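Local coordinates for protein NRD1 (Saccharomyces cerevisiae, PDB 3CLJ) that binds the serine-phosphorylated C-terminal domain of RNA polymerase II as part of the Nrd1-Nab3-Sen1 transcription termination complex, at residues H92-L97 with S130-K135; L104-I109 with N139-K144; V7-S12 with K26-Y31. All coordinates share one frame; numbering follows the deposited sequence.

Contact 1 (H92-L97 with S130-K135)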
ATOM      1  N   HIS A  92      12.674   7.647   0.439  1.00 44.96           N
ATOM      2  CA  HIS A  92      12.712   7.063  -0.904  1.00 45.15           C
ATOM      3  C   HIS A  92      11.529   6.076  -1.084  1.00 44.25           C
ATOM      4  O   HIS A  92      10.810   6.133  -2.090  1.00 43.54           O
ATOM      5  CB  HIS A  92      14.062   6.378  -1.123  1.00 44.39           C
ATOM      6  CG  HIS A  92      14.199   5.727  -2.460  1.00 46.85           C
ATOM      7  ND1 HIS A  92      14.164   4.355  -2.631  1.00 46.78           N
ATOM      8  CD2 HIS A  92      14.367   6.258  -3.695  1.00 46.84           C
ATOM      9  CE1 HIS A  92      14.294   4.074  -3.915  1.00 47.32           C
ATOM     10  NE2 HIS A  92      14.431   5.208  -4.579  1.00 47.65           N
ATOM     11  N   ALA A  93      11.343   5.198  -0.098  1.00 43.81           N
ATOM     12  CA  ALA A  93      10.242   4.241  -0.103  1.00 45.12           C
ATOM     13  C   ALA A  93       8.913   4.949  -0.353  1.00 45.85           C
ATOM     14  O   ALA A  93       8.136   4.515  -1.215  1.00 46.95           O
ATOM     15  CB  ALA A  93      10.207   3.438   1.207  1.00 43.52           C
ATOM     16  N   ILE A  94       8.658   6.036   0.395  1.00 46.11           N
ATOM     17  CA  ILE A  94       7.408   6.809   0.282  1.00 46.84           C
ATOM     18  C   ILE A  94       7.329   7.529  -1.065  1.00 46.70           C
ATOM     19  O   ILE A  94       6.247   7.690  -1.607  1.00 47.07           O
ATOM     20  CB  ILE A  94       7.257   7.840   1.456  1.00 46.66           C
ATOM     21  CG1 ILE A  94       7.016   7.102   2.786  1.00 46.55           C
ATOM     22  CG2 ILE A  94       6.073   8.790   1.222  1.00 48.01           C
ATOM     23  CD1 ILE A  94       7.347   7.995   3.999  1.00 48.62           C
ATOM     24  N   ASN A  95       8.476   7.947  -1.590  1.00 45.55           N
ATOM     25  CA  ASN A  95       8.524   8.586  -2.897  1.00 45.71           C
ATOM     26  C   ASN A  95       8.184   7.626  -3.989  1.00 44.27           C
ATOM     27  O   ASN A  95       7.395   7.969  -4.842  1.00 44.62           O
ATOM     28  CB  ASN A  95       9.888   9.271  -3.152  1.00 46.88           C
ATOM     29  CG  ASN A  95       9.944  10.657  -2.545  1.00 51.35           C
ATOM     30  OD1 ASN A  95       8.882  11.277  -2.313  1.00 57.11           O
ATOM     31  ND2 ASN A  95      11.171  11.159  -2.254  1.00 55.37           N
ATOM     32  N   THR A  96       8.717   6.405  -3.899  1.00 43.40           N
ATOM     33  CA  THR A  96       8.431   5.318  -4.857  1.00 44.30           C
ATOM     34  C   THR A  96       6.937   4.960  -4.892  1.00 43.90           C
ATOM     35  O   THR A  96       6.358   4.822  -5.960  1.00 44.15           O
ATOM     36  CB  THR A  96       9.270   4.068  -4.531  1.00 44.54           C
ATOM     37  OG1 THR A  96      10.648   4.433  -4.564  1.00 42.01           O
ATOM     38  CG2 THR A  96       9.055   2.903  -5.528  1.00 45.21           C
ATOM     39  N   LEU A  97       6.346   4.806  -3.713  1.00 43.11           N
ATOM     40  CA  LEU A  97       4.959   4.507  -3.578  1.00 43.46           C
ATOM     41  C   LEU A  97       4.144   5.645  -4.150  1.00 43.81           C
ATOM     42  O   LEU A  97       3.234   5.395  -4.944  1.00 44.08           O
ATOM     43  CB  LEU A  97       4.581   4.260  -2.120  1.00 41.86           C
ATOM     44  CG  LEU A  97       5.047   2.979  -1.450  1.00 44.32           C
ATOM     45  CD1 LEU A  97       4.892   3.082   0.087  1.00 40.64           C
ATOM     46  CD2 LEU A  97       4.307   1.749  -2.046  1.00 42.12           C
ATOM     47  N   SER A 130      -3.361  12.147   7.144  1.00 51.41           N
ATOM     48  CA  SER A 130      -1.960  11.813   7.526  1.00 51.64           C
ATOM     49  C   SER A 130      -0.847  12.558   6.815  1.00 51.14           C
ATOM     50  O   SER A 130       0.275  12.652   7.352  1.00 50.78           O
ATOM     51  CB  SER A 130      -1.689  10.319   7.286  1.00 51.79           C
ATOM     52  OG  SER A 130      -2.541   9.557   8.130  1.00 57.64           O
ATOM     53  N   GLY A 131      -1.124  13.039   5.597  1.00 49.43           N
ATOM     54  CA  GLY A 131      -0.072  13.574   4.766  1.00 48.21           C
ATOM     55  C   GLY A 131       0.635  12.486   3.966  1.00 48.02           C
ATOM     56  O   GLY A 131       1.670  12.758   3.370  1.00 50.03           O
ATOM     57  N   LEU A 132       0.099  11.267   3.932  1.00 46.58           N
ATOM     58  CA  LEU A 132       0.666  10.220   3.074  1.00 47.00           C
ATOM     59  C   LEU A 132       0.237  10.509   1.599  1.00 46.62           C
ATOM     60  O   LEU A 132      -0.969  10.586   1.291  1.00 47.82           O
ATOM     61  CB  LEU A 132       0.274   8.777   3.509  1.00 46.51           C
ATOM     62  CG  LEU A 132       1.058   7.636   2.799  1.00 46.73           C
ATOM     63  CD1 LEU A 132       2.588   7.704   3.137  1.00 41.39           C
ATOM     64  CD2 LEU A 132       0.458   6.278   3.105  1.00 46.76           C
ATOM     65  N   PHE A 133       1.227  10.719   0.749  1.00 43.65           N
ATOM     66  CA  PHE A 133       1.016  11.029  -0.671  1.00 44.21           C
ATOM     67  C   PHE A 133       0.455  12.451  -0.872  1.00 43.40           C
ATOM     68  O   PHE A 133      -0.354  12.691  -1.773  1.00 44.11           O
ATOM     69  CB  PHE A 133       0.175   9.945  -1.403  1.00 42.81           C
ATOM     70  CG  PHE A 133       0.580   8.512  -1.078  1.00 43.35           C
ATOM     71  CD1 PHE A 133      -0.350   7.578  -0.659  1.00 41.73           C
ATOM     72  CD2 PHE A 133       1.921   8.122  -1.138  1.00 44.75           C
ATOM     73  CE1 PHE A 133       0.036   6.226  -0.378  1.00 44.50           C
ATOM     74  CE2 PHE A 133       2.297   6.805  -0.839  1.00 43.45           C
ATOM     75  CZ  PHE A 133       1.368   5.869  -0.463  1.00 39.38           C
ATOM     76  N   GLN A 134       0.908  13.390  -0.053  1.00 42.42           N
ATOM     77  CA  GLN A 134       0.423  14.761  -0.116  1.00 41.92           C
ATOM     78  C   GLN A 134       0.770  15.508  -1.420  1.00 40.52           C
ATOM     79  O   GLN A 134       0.128  16.507  -1.758  1.00 39.06           O
ATOM     80  CB  GLN A 134       0.833  15.554   1.143  1.00 43.13           C
ATOM     81  CG  GLN A 134       2.338  15.713   1.446  1.00 46.72           C
ATOM     82  CD  GLN A 134       3.118  16.688   0.565  1.00 52.37           C
ATOM     83  OE1 GLN A 134       2.659  17.797   0.215  1.00 55.56           O
ATOM     84  NE2 GLN A 134       4.347  16.288   0.233  1.00 55.65           N
ATOM     85  N   LYS A 135       1.793  15.035  -2.143  1.00 40.28           N
ATOM     86  CA  LYS A 135       2.236  15.689  -3.362  1.00 40.88           C
ATOM     87  C   LYS A 135       1.262  15.358  -4.515  1.00 39.15           C
ATOM     88  O   LYS A 135       1.204  16.076  -5.521  1.00 39.39           O
ATOM     89  CB  LYS A 135       3.609  15.166  -3.816  1.00 41.54           C
ATOM     90  CG  LYS A 135       4.809  15.676  -3.069  1.00 47.50           C
ATOM     91  CD  LYS A 135       6.065  15.125  -3.735  1.00 54.66           C
ATOM     92  CE  LYS A 135       7.324  15.552  -2.980  1.00 58.68           C
ATOM     93  NZ  LYS A 135       8.504  15.627  -3.905  1.00 61.40           N
TER

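Contact 2 (L104-I109 with N139-K144)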
ATOM      1  N   LEU A 104      -2.136   2.477  -8.949  1.00 45.01           N
ATOM      2  CA  LEU A 104      -2.597   1.394  -8.113  1.00 44.47           C
ATOM      3  C   LEU A 104      -4.012   1.657  -7.619  1.00 44.97           C
ATOM      4  O   LEU A 104      -4.794   0.733  -7.542  1.00 44.96           O
ATOM      5  CB  LEU A 104      -1.657   1.181  -6.897  1.00 42.81           C
ATOM      6  CG  LEU A 104      -0.209   0.818  -7.195  1.00 41.91           C
ATOM      7  CD1 LEU A 104       0.498   0.532  -5.824  1.00 40.51           C
ATOM      8  CD2 LEU A 104      -0.046  -0.342  -8.193  1.00 40.66           C
ATOM      9  N   LEU A 105      -4.296   2.878  -7.183  1.00 43.67           N
ATOM     10  CA  LEU A 105      -5.675   3.226  -6.760  1.00 44.41           C
ATOM     11  C   LEU A 105      -6.722   3.102  -7.848  1.00 44.65           C
ATOM     12  O   LEU A 105      -7.788   2.542  -7.603  1.00 45.16           O
ATOM     13  CB  LEU A 105      -5.732   4.684  -6.246  1.00 43.89           C
ATOM     14  CG  LEU A 105      -5.121   4.855  -4.844  1.00 42.50           C
ATOM     15  CD1 LEU A 105      -4.687   6.368  -4.611  1.00 40.16           C
ATOM     16  CD2 LEU A 105      -6.071   4.320  -3.738  1.00 40.00           C
ATOM     17  N   SER A 106      -6.450   3.665  -9.042  1.00 45.42           N
ATOM     18  CA  SER A 106      -7.415   3.605 -10.131  1.00 45.15           C
ATOM     19  C   SER A 106      -7.767   2.167 -10.450  1.00 44.69           C
ATOM     20  O   SER A 106      -8.940   1.854 -10.615  1.00 44.28           O
ATOM     21  CB  SER A 106      -6.916   4.353 -11.395  1.00 45.25           C
ATOM     22  OG  SER A 106      -6.633   5.695 -10.980  1.00 50.59           O
ATOM     23  N   ASP A 107      -6.752   1.308 -10.550  1.00 43.81           N
ATOM     24  CA  ASP A 107      -6.985  -0.097 -10.823  1.00 44.72           C
ATOM     25  C   ASP A 107      -7.723  -0.796  -9.663  1.00 44.28           C
ATOM     26  O   ASP A 107      -8.627  -1.573  -9.903  1.00 44.55           O
ATOM     27  CB  ASP A 107      -5.667  -0.843 -11.106  1.00 44.13           C
ATOM     28  CG  ASP A 107      -5.891  -2.176 -11.761  1.00 47.86           C
ATOM     29  OD1 ASP A 107      -6.742  -2.244 -12.692  1.00 51.63           O
ATOM     30  OD2 ASP A 107      -5.175  -3.147 -11.421  1.00 49.33           O
ATOM     31  N   ALA A 108      -7.309  -0.554  -8.424  1.00 44.50           N
ATOM     32  CA  ALA A 108      -7.971  -1.202  -7.278  1.00 43.98           C
ATOM     33  C   ALA A 108      -9.457  -0.838  -7.264  1.00 44.19           C
ATOM     34  O   ALA A 108     -10.299  -1.719  -7.060  1.00 43.71           O
ATOM     35  CB  ALA A 108      -7.282  -0.813  -5.939  1.00 42.49           C
ATOM     36  N   ILE A 109      -9.766   0.462  -7.511  1.00 44.15           N
ATOM     37  CA  ILE A 109     -11.146   0.955  -7.501  1.00 44.20           C
ATOM     38  C   ILE A 109     -11.958   0.290  -8.617  1.00 44.92           C
ATOM     39  O   ILE A 109     -13.062  -0.233  -8.369  1.00 45.93           O
ATOM     40  CB  ILE A 109     -11.219   2.476  -7.543  1.00 44.72           C
ATOM     41  CG1 ILE A 109     -10.813   3.043  -6.177  1.00 43.53           C
ATOM     42  CG2 ILE A 109     -12.629   2.948  -7.927  1.00 43.23           C
ATOM     43  CD1 ILE A 109     -10.428   4.566  -6.214  1.00 43.18           C
ATOM     44  N   ASN A 139      -7.954  13.731  -4.850  1.00 33.18           N
ATOM     45  CA  ASN A 139      -9.329  14.067  -4.589  1.00 34.45           C
ATOM     46  C   ASN A 139     -10.320  13.695  -5.739  1.00 34.12           C
ATOM     47  O   ASN A 139     -11.508  13.507  -5.479  1.00 34.98           O
ATOM     48  CB  ASN A 139      -9.413  15.532  -4.191  1.00 31.37           C
ATOM     49  CG  ASN A 139     -10.832  16.004  -3.845  1.00 34.88           C
ATOM     50  OD1 ASN A 139     -11.370  16.911  -4.496  1.00 35.65           O
ATOM     51  ND2 ASN A 139     -11.399  15.457  -2.785  1.00 33.34           N
ATOM     52  N   ALA A 140      -9.842  13.665  -6.971  1.00 33.91           N
ATOM     53  CA  ALA A 140     -10.647  13.249  -8.133  1.00 35.58           C
ATOM     54  C   ALA A 140     -10.803  11.702  -8.126  1.00 36.65           C
ATOM     55  O   ALA A 140     -11.916  11.215  -8.254  1.00 36.95           O
ATOM     56  CB  ALA A 140     -10.040  13.749  -9.443  1.00 34.23           C
ATOM     57  N   ILE A 141      -9.714  10.980  -7.853  1.00 37.77           N
ATOM     58  CA  ILE A 141      -9.715   9.531  -7.705  1.00 41.11           C
ATOM     59  C   ILE A 141     -10.666   9.103  -6.585  1.00 41.33           C
ATOM     60  O   ILE A 141     -11.387   8.124  -6.715  1.00 39.94           O
ATOM     61  CB  ILE A 141      -8.287   8.995  -7.476  1.00 41.83           C
ATOM     62  CG1 ILE A 141      -7.459   9.174  -8.732  1.00 46.08           C
ATOM     63  CG2 ILE A 141      -8.282   7.524  -7.020  1.00 44.98           C
ATOM     64  CD1 ILE A 141      -5.930   9.019  -8.468  1.00 50.90           C
ATOM     65  N   ARG A 142     -10.699   9.893  -5.514  1.00 41.84           N
ATOM     66  CA  ARG A 142     -11.577   9.657  -4.410  1.00 42.83           C
ATOM     67  C   ARG A 142     -13.081   9.724  -4.771  1.00 42.91           C
ATOM     68  O   ARG A 142     -13.910   9.104  -4.113  1.00 42.66           O
ATOM     69  CB  ARG A 142     -11.229  10.659  -3.295  1.00 43.96           C
ATOM     70  CG  ARG A 142     -11.838  10.377  -1.942  1.00 45.43           C
ATOM     71  CD  ARG A 142     -12.497  11.612  -1.442  1.00 52.13           C
ATOM     72  NE  ARG A 142     -13.056  11.459  -0.093  1.00 57.16           N
ATOM     73  CZ  ARG A 142     -13.944  12.292   0.472  1.00 60.93           C
ATOM     74  NH1 ARG A 142     -14.403  13.358  -0.185  1.00 60.70           N
ATOM     75  NH2 ARG A 142     -14.385  12.066   1.713  1.00 58.98           N
ATOM     76  N   SER A 143     -13.474  10.471  -5.794  1.00 43.74           N
ATOM     77  CA  SER A 143     -14.933  10.609  -6.053  1.00 43.96           C
ATOM     78  C   SER A 143     -15.615   9.304  -6.569  1.00 43.89           C
ATOM     79  O   SER A 143     -14.974   8.474  -7.259  1.00 43.07           O
ATOM     80  CB  SER A 143     -15.231  11.818  -6.935  1.00 43.91           C
ATOM     81  OG  SER A 143     -14.613  11.647  -8.174  1.00 43.15           O
ATOM     82  N   LYS A 144     -16.866   9.109  -6.132  1.00 44.46           N
ATOM     83  CA  LYS A 144     -17.796   7.998  -6.533  1.00 47.41           C
ATOM     84  C   LYS A 144     -18.085   7.996  -8.048  1.00 48.42           C
ATOM     85  O   LYS A 144     -18.407   6.945  -8.655  1.00 49.22           O
ATOM     86  CB  LYS A 144     -19.171   8.104  -5.818  1.00 45.99           C
ATOM     87  CG  LYS A 144     -19.219   7.506  -4.442  1.00 49.59           C
ATOM     88  CD  LYS A 144     -20.672   7.525  -3.917  1.00 50.81           C
ATOM     89  CE  LYS A 144     -20.898   6.352  -2.927  1.00 55.77           C
ATOM     90  NZ  LYS A 144     -22.287   6.221  -2.364  1.00 55.51           N
TER

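Contact 3 (V7-S12 with K26-Y31)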
ATOM      1  N   VAL A   7       8.773 -12.637   1.341  1.00 44.98           N
ATOM      2  CA  VAL A   7       8.220 -13.017   0.030  1.00 44.51           C
ATOM      3  C   VAL A   7       7.101 -14.060   0.180  1.00 45.00           C
ATOM      4  O   VAL A   7       5.982 -13.819  -0.289  1.00 44.46           O
ATOM      5  CB  VAL A   7       9.342 -13.490  -0.946  1.00 43.44           C
ATOM      6  CG1 VAL A   7       8.775 -14.079  -2.223  1.00 43.26           C
ATOM      7  CG2 VAL A   7      10.236 -12.360  -1.285  1.00 41.55           C
ATOM      8  N   ALA A   8       7.400 -15.185   0.852  1.00 43.77           N
ATOM      9  CA  ALA A   8       6.407 -16.224   1.134  1.00 44.35           C
ATOM     10  C   ALA A   8       5.195 -15.704   1.916  1.00 45.50           C
ATOM     11  O   ALA A   8       4.074 -16.106   1.627  1.00 46.76           O
ATOM     12  CB  ALA A   8       7.074 -17.522   1.847  1.00 43.96           C
ATOM     13  N   THR A   9       5.399 -14.803   2.877  1.00 45.68           N
ATOM     14  CA  THR A   9       4.296 -14.265   3.667  1.00 45.92           C
ATOM     15  C   THR A   9       3.400 -13.328   2.809  1.00 46.87           C
ATOM     16  O   THR A   9       2.152 -13.418   2.857  1.00 45.05           O
ATOM     17  CB  THR A   9       4.819 -13.530   4.922  1.00 46.37           C
ATOM     18  OG1 THR A   9       5.534 -14.477   5.738  1.00 47.26           O
ATOM     19  CG2 THR A   9       3.685 -12.894   5.725  1.00 44.21           C
ATOM     20  N   LEU A  10       4.054 -12.483   1.997  1.00 45.78           N
ATOM     21  CA  LEU A  10       3.330 -11.726   0.994  1.00 46.18           C
ATOM     22  C   LEU A  10       2.548 -12.622  -0.018  1.00 46.38           C
ATOM     23  O   LEU A  10       1.321 -12.440  -0.179  1.00 46.71           O
ATOM     24  CB  LEU A  10       4.224 -10.674   0.303  1.00 45.46           C
ATOM     25  CG  LEU A  10       3.437  -9.794  -0.683  1.00 46.13           C
ATOM     26  CD1 LEU A  10       2.391  -8.804  -0.091  1.00 42.86           C
ATOM     27  CD2 LEU A  10       4.391  -9.088  -1.474  1.00 47.43           C
ATOM     28  N   GLU A  11       3.235 -13.551  -0.695  1.00 45.08           N
ATOM     29  CA  GLU A  11       2.559 -14.484  -1.560  1.00 44.91           C
ATOM     30  C   GLU A  11       1.354 -15.200  -0.906  1.00 45.47           C
ATOM     31  O   GLU A  11       0.370 -15.503  -1.606  1.00 45.24           O
ATOM     32  CB  GLU A  11       3.553 -15.542  -2.161  1.00 46.20           C
ATOM     33  CG  GLU A  11       4.551 -14.979  -3.176  1.00 42.47           C
ATOM     34  CD  GLU A  11       5.778 -15.839  -3.409  1.00 45.78           C
ATOM     35  OE1 GLU A  11       6.062 -16.792  -2.630  1.00 47.89           O
ATOM     36  OE2 GLU A  11       6.482 -15.550  -4.396  1.00 45.46           O
ATOM     37  N   SER A  12       1.414 -15.511   0.401  1.00 45.38           N
ATOM     38  CA  SER A  12       0.330 -16.238   1.061  1.00 45.61           C
ATOM     39  C   SER A  12      -1.025 -15.480   1.127  1.00 45.23           C
ATOM     40  O   SER A  12      -2.047 -16.085   1.446  1.00 45.09           O
ATOM     41  CB  SER A  12       0.735 -16.727   2.458  1.00 45.77           C
ATOM     42  OG  SER A  12       0.875 -15.628   3.349  1.00 47.49           O
ATOM     43  N   LYS A  26       0.668  -6.808   9.892  1.00 43.12           N
ATOM     44  CA  LYS A  26       1.553  -6.396  10.966  1.00 43.86           C
ATOM     45  C   LYS A  26       2.935  -7.091  10.770  1.00 44.29           C
ATOM     46  O   LYS A  26       3.990  -6.451  10.892  1.00 45.26           O
ATOM     47  CB  LYS A  26       0.929  -6.735  12.306  1.00 42.66           C
ATOM     48  CG  LYS A  26       1.733  -6.255  13.460  1.00 45.99           C
ATOM     49  CD  LYS A  26       1.180  -6.717  14.775  1.00 49.73           C
ATOM     50  CE  LYS A  26       2.276  -6.520  15.829  1.00 52.59           C
ATOM     51  NZ  LYS A  26       1.697  -6.175  17.156  1.00 56.81           N
ATOM     52  N   LYS A  27       2.919  -8.377  10.433  1.00 43.75           N
ATOM     53  CA  LYS A  27       4.173  -9.162  10.237  1.00 45.52           C
ATOM     54  C   LYS A  27       5.038  -8.531   9.124  1.00 44.89           C
ATOM     55  O   LYS A  27       6.218  -8.267   9.295  1.00 44.34           O
ATOM     56  CB  LYS A  27       3.814 -10.599   9.835  1.00 45.92           C
ATOM     57  CG  LYS A  27       4.797 -11.637  10.241  1.00 48.92           C
ATOM     58  CD  LYS A  27       4.775 -12.832   9.302  1.00 51.45           C
ATOM     59  CE  LYS A  27       5.953 -13.795   9.594  1.00 54.98           C
ATOM     60  NZ  LYS A  27       5.860 -14.862   8.590  1.00 56.59           N
ATOM     61  N   LEU A  28       4.411  -8.242   7.990  1.00 44.00           N
ATOM     62  CA  LEU A  28       5.080  -7.536   6.924  1.00 44.31           C
ATOM     63  C   LEU A  28       5.600  -6.173   7.340  1.00 43.59           C
ATOM     64  O   LEU A  28       6.669  -5.736   6.891  1.00 44.82           O
ATOM     65  CB  LEU A  28       4.142  -7.410   5.694  1.00 43.53           C
ATOM     66  CG  LEU A  28       3.644  -8.672   4.982  1.00 43.62           C
ATOM     67  CD1 LEU A  28       2.742  -8.262   3.755  1.00 43.05           C
ATOM     68  CD2 LEU A  28       4.795  -9.647   4.532  1.00 40.70           C
ATOM     69  N   THR A  29       4.849  -5.495   8.198  1.00 43.37           N
ATOM     70  CA  THR A  29       5.130  -4.101   8.537  1.00 43.31           C
ATOM     71  C   THR A  29       6.334  -4.051   9.494  1.00 43.33           C
ATOM     72  O   THR A  29       7.233  -3.183   9.381  1.00 41.52           O
ATOM     73  CB  THR A  29       3.891  -3.429   9.143  1.00 43.59           C
ATOM     74  OG1 THR A  29       2.814  -3.466   8.176  1.00 44.43           O
ATOM     75  CG2 THR A  29       4.188  -1.974   9.501  1.00 43.07           C
ATOM     76  N   THR A  30       6.354  -5.002  10.424  1.00 43.18           N
ATOM     77  CA  THR A  30       7.498  -5.139  11.328  1.00 45.30           C
ATOM     78  C   THR A  30       8.777  -5.478  10.564  1.00 44.86           C
ATOM     79  O   THR A  30       9.840  -4.889  10.824  1.00 44.88           O
ATOM     80  CB  THR A  30       7.196  -6.126  12.467  1.00 44.84           C
ATOM     81  OG1 THR A  30       6.096  -5.582  13.210  1.00 47.65           O
ATOM     82  CG2 THR A  30       8.422  -6.301  13.408  1.00 46.54           C
ATOM     83  N   TYR A  31       8.659  -6.369   9.581  1.00 44.42           N
ATOM     84  CA  TYR A  31       9.798  -6.682   8.751  1.00 43.72           C
ATOM     85  C   TYR A  31      10.261  -5.411   8.017  1.00 44.15           C
ATOM     86  O   TYR A  31      11.460  -5.153   7.931  1.00 44.81           O
ATOM     87  CB  TYR A  31       9.482  -7.800   7.744  1.00 44.13           C
ATOM     88  CG  TYR A  31      10.713  -8.135   6.911  1.00 44.46           C
ATOM     89  CD1 TYR A  31      11.566  -9.135   7.320  1.00 45.91           C
ATOM     90  CD2 TYR A  31      11.032  -7.407   5.738  1.00 43.04           C
ATOM     91  CE1 TYR A  31      12.719  -9.452   6.595  1.00 45.87           C
ATOM     92  CE2 TYR A  31      12.188  -7.697   5.015  1.00 45.77           C
ATOM     93  CZ  TYR A  31      13.036  -8.728   5.459  1.00 44.89           C
ATOM     94  OH  TYR A  31      14.190  -9.073   4.783  1.00 42.38           O
TER

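Contact 1 (H92-L97 with S130-K135)
CE2 of Phe-133 lies 3.7 Å from CB of Leu-97 on helix 90-111, which approaches the ring obliquely. The carbonyl O of Ile-94 sits near the ring plane at the edge, 4.1 Å from CE2. The flat of the ring is used within the loop itself: CG of the preceding Leu-132 rests 3.5 Å above the ring plane, over its centre, which probably limits how far the phenyl group can turn. Leu-132 then reaches the helix on its own account. With CG anti to the backbone N (chi1 -169°), its CD1 comes 4.1 Å from CG2 of Ile-94, and the two branched chains cross obliquely. Both residues also touch Leu-73, so helix 58-77 closes this apolar cluster from another side, and Trp-127 of helix 114-130 meets the Phe-133 ring edge-to-face. The backbone bend is what places two large apolar neighbours against one helix. Gly-131 follows the last helical residue, Ser-130, with a positive phi of 85°, where a CB would be jammed against the preceding carbonyl O, and it opens a type II beta turn running to Gln-134. Ser-130 O, just before the turn, accepts a bond from Arg-77 of helix 58-77. A helix end followed by glycine and a type II turn that folds hydrophobic residues back onto a neighbouring helix here closes part of the all-helical CTD-interacting domain.

Contact 2 (L104-I109 with N139-K144)
Ala-140 O receives two donors from Ser-143, the hydroxyl OG at 2.7 Å and the backbone N at 3.0 Å. The hydroxyl lies in the carbonyl plane with a C=O...OG angle of 146°, and the N-H bond closes a type I beta turn from Ala-140 to Ser-143. Gripped twice, the turn holds Ile-141 facing helix 90-111, and this one side chain makes the contact. Its CG2, anti to the backbone N while CG1 lies beside it (chi1 -68°), fits between two residues one helical turn apart: CB of Leu-105 is 3.9 Å away and CD1 of Ile-109 is 3.7 Å away. Ile-109 lies at a slant to Ile-141, and the same CD1 also reaches Ile-141 O, again at 3.7 Å. The other branch, CG1, passes 4.2 Å from Ser-106 OG, a hydroxyl bonded back to Gln-102 O along its own helix. Phe-146 of helix 144-149 touches Ser-106, Ile-109 and Ile-141, and Ile-120 of helix 114-130 lies against both Leu-105 and Ile-109. The neighbouring Arg-142 starts away from helix 90-111, and its NE forms a salt bridge with Asp-125 of helix 114-130, a second tie between this loop and the helical body. This is a turn whose last residue, Ser-143, takes the N-cap position of helix 144-149, with Ile-141 pressed onto the helical body of the CTD-interacting domain.

Contact 3 (V7-S12 with K26-Y31)
Thr-9 and Leu-10 meet Leu-28 where helices 3-11 and 22-34 form an antiparallel pair within the all-helical CTD-interacting domain, the axes of the local segments running at 149° to each other. The tight part is apolar. CD2 of Leu-28 packs 3.6 Å from CG2 of Thr-9, the two side chains sliding past one another in opposite directions, and 3.9 Å from Leu-10 N. The other Leu-28 branch, CD1, meets CD1 of Leu-10 at 3.9 Å, with those chains nearly perpendicular. Ile-64 of helix 58-77 touches both leucines, and Leu-45 of helix 39-52 also lies against Leu-10. Toward solvent the contact thins to one partly exposed chain: Lys-27, extended beyond CG, slants over Thr-9 and passes CG2 with its CD at 3.7 Å. Its ammonium has a second partner in Asn-5 OD1, while the Thr-9 hydroxyl is bonded to Asn-5 O. An alanine in place of Lys-27 would probably leave Thr-9 OG1 and Asn-5 OD1 without this shared donor and take the cover of its CD from Thr-9 CG2. On the solvent side the one polar bond between the segments runs from Lys-27 NZ to Thr-9 OG1, 2.9 Å long.

Contacts 1 and 2 both set the loop following helix 114-130 against helix 90-111, at places whose centres are about 16 Å apart, and their segments alternate along the chain. Contact 3 closes earlier in sequence; it joins the first two helices and lies on the opposite side of the chain's centre from the other two. Most touching residues are buried in all three. Contacts 1 and 2 meet through apolar side chains, one with an aromatic ring and the other with an isoleucine, with no polar bond between their own segments. Contact 3 pairs helix with helix and adds a lysine-threonine hydrogen bond at its partly exposed margin. Helix 58-77 touches residues of all three.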